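Local atomic coordinates of aromatic-amino-acid:2-oxoglutarate transaminase (Candida albicans, PDB entry 6HND), a protein that probably transfers amino groups between aromatic amino acids and 2-oxo acids, using pyridoxal 5'-phosphate as cofactor. Residues Ile219-Phe224 and Tyr267-Lys272. Numbering follows the deposited sequence.
Sequences IDLTQF and YDLAVK
L269 reaches across from 267-272 to meet L221 and F224, and the whole meeting rests on one methyl group. Start at L269 CB, which points at the other helix but stays 4.7 Å from F224 CE2. CG follows, placed anti to the carbonyl carbon (chi1 -72°), and it too stops short of a close approach. There the chain forks. CD1 carries on in an extended line from CA (chi2 160°) and makes the touch, while CD2 takes the other branch and has no near neighbour in 219-224. CD1 lies 4.0 Å from CD2 of F224 and only slightly farther from CE2, so it approaches the CD2-CE2 bond of the phenyl ring obliquely. The same methyl is 4.2 Å from CD1 of L221, which lies three residues before F224, nearly one helical turn, and so sits on the same flank of the helix. The side chains of F224 and L269 pass alongside each other, pointing opposite ways. All of this is van der Waals contact between apolar groups, with no hydrogen bond across, and the backbones stand well apart, 9.5 Å between the CA atoms of F224 and L269.

Helix 221-229 starts right after D220, its N-cap residue. D220 OD1 accepts from Q223 N at 3.1 Å, the N-H coming from above the carboxylate plane. F224 is buried further against V208 and L185, on strands 204-208 and 183-187; it also touches I266, and L221 touches F262 and K265, all earlier in helix 260-272. The contact thus joins two helices, 221-229 and 260-272, that pack beside the mixed seven-stranded sheet, away from the cofactor pocket, as expected of the large domain of fold-type I pyridoxal-phosphate aminotransferases.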
# COMPACT_ATOMS: atom_id res chain seq x y z
N ILE B 219 24.23 -19.37 -4.75
CA ILE B 219 24.01 -20.07 -6.05
C ILE B 219 25.24 -20.93 -6.39
O ILE B 219 26.38 -20.41 -6.31
CB ILE B 219 23.74 -19.04 -7.16
CG1 ILE B 219 22.33 -18.45 -7.01
CG2 ILE B 219 23.94 -19.67 -8.52
CD1 ILE B 219 22.08 -17.19 -7.83
N ASP B 220 25.01 -22.16 -6.84
CA ASP B 220 26.07 -23.05 -7.39
C ASP B 220 26.34 -22.65 -8.85
O ASP B 220 25.53 -23.02 -9.74
CB ASP B 220 25.64 -24.51 -7.25
CG ASP B 220 26.72 -25.50 -7.68
OD1 ASP B 220 27.32 -25.31 -8.76
OD2 ASP B 220 26.94 -26.47 -6.92
N LEU B 221 27.43 -21.94 -9.11
CA LEU B 221 27.67 -21.37 -10.46
C LEU B 221 27.74 -22.49 -11.51
O LEU B 221 27.13 -22.33 -12.59
CB LEU B 221 28.94 -20.50 -10.45
CG LEU B 221 29.17 -19.75 -11.77
CD1 LEU B 221 28.08 -18.74 -12.03
CD2 LEU B 221 30.52 -19.07 -11.81
N THR B 222 28.44 -23.58 -11.24
CA THR B 222 28.61 -24.70 -12.20
C THR B 222 27.22 -25.20 -12.63
O THR B 222 26.99 -25.35 -13.85
CB THR B 222 29.52 -25.79 -11.62
OG1 THR B 222 30.83 -25.24 -11.53
CG2 THR B 222 29.57 -27.04 -12.47
N GLN B 223 26.30 -25.41 -11.67
CA GLN B 223 24.95 -25.94 -11.96
C GLN B 223 24.08 -24.85 -12.60
O GLN B 223 23.19 -25.21 -13.37
CB GLN B 223 24.31 -26.58 -10.72
CG GLN B 223 24.98 -27.89 -10.31
CD GLN B 223 25.06 -28.87 -11.46
OE1 GLN B 223 26.14 -29.13 -12.01
NE2 GLN B 223 23.91 -29.39 -11.87
N PHE B 224 24.36 -23.57 -12.35
CA PHE B 224 23.64 -22.44 -12.96
C PHE B 224 24.01 -22.38 -14.46
O PHE B 224 23.13 -22.50 -15.33
CB PHE B 224 23.89 -21.14 -12.19
CG PHE B 224 23.03 -19.97 -12.64
CD1 PHE B 224 21.65 -20.06 -12.65
CD2 PHE B 224 23.60 -18.79 -13.07
CE1 PHE B 224 20.87 -19.00 -13.08
CE2 PHE B 224 22.82 -17.73 -13.51
CZ PHE B 224 21.46 -17.83 -13.50
N TYR B 267 26.12 -11.48 -13.95
CA TYR B 267 25.74 -10.34 -14.83
C TYR B 267 26.05 -10.70 -16.29
O TYR B 267 25.15 -10.52 -17.18
CB TYR B 267 26.43 -9.04 -14.42
CG TYR B 267 25.95 -7.88 -15.24
CD1 TYR B 267 24.73 -7.29 -14.97
CD2 TYR B 267 26.68 -7.39 -16.31
CE1 TYR B 267 24.24 -6.25 -15.74
CE2 TYR B 267 26.22 -6.33 -17.08
CZ TYR B 267 24.98 -5.77 -16.80
OH TYR B 267 24.48 -4.74 -17.53
N ASP B 268 27.24 -11.25 -16.52
CA ASP B 268 27.71 -11.63 -17.88
C ASP B 268 26.76 -12.67 -18.45
O ASP B 268 26.45 -12.58 -19.64
CB ASP B 268 29.18 -12.10 -17.88
CG ASP B 268 30.18 -10.97 -17.76
OD1 ASP B 268 29.77 -9.79 -17.83
OD2 ASP B 268 31.37 -11.26 -17.56
N LEU B 269 26.29 -13.60 -17.62
CA LEU B 269 25.28 -14.62 -18.05
C LEU B 269 23.93 -13.93 -18.28
O LEU B 269 23.20 -14.35 -19.19
CB LEU B 269 25.17 -15.72 -17.01
CG LEU B 269 26.36 -16.67 -16.94
CD1 LEU B 269 26.39 -17.41 -15.60
CD2 LEU B 269 26.32 -17.64 -18.12
N ALA B 270 23.62 -12.88 -17.52
CA ALA B 270 22.36 -12.11 -17.69
C ALA B 270 22.36 -11.44 -19.07
O ALA B 270 21.29 -11.38 -19.69
CB ALA B 270 22.17 -11.12 -16.57
N VAL B 271 23.53 -10.96 -19.54
CA VAL B 271 23.70 -10.32 -20.88
C VAL B 271 23.60 -11.41 -21.96
O VAL B 271 22.81 -11.24 -22.92
CB VAL B 271 25.01 -9.51 -20.96
CG1 VAL B 271 25.27 -8.95 -22.37
CG2 VAL B 271 25.03 -8.38 -19.95
N LYS B 272 24.31 -12.52 -21.79
CA LYS B 272 24.45 -13.58 -22.82
C LYS B 272 23.12 -14.28 -23.08
O LYS B 272 22.87 -14.65 -24.25
CB LYS B 272 25.49 -14.61 -22.38
CG LYS B 272 25.57 -15.85 -23.25
CD LYS B 272 26.89 -16.57 -23.10
CE LYS B 272 26.89 -17.89 -23.84
NZ LYS B 272 28.15 -18.63 -23.58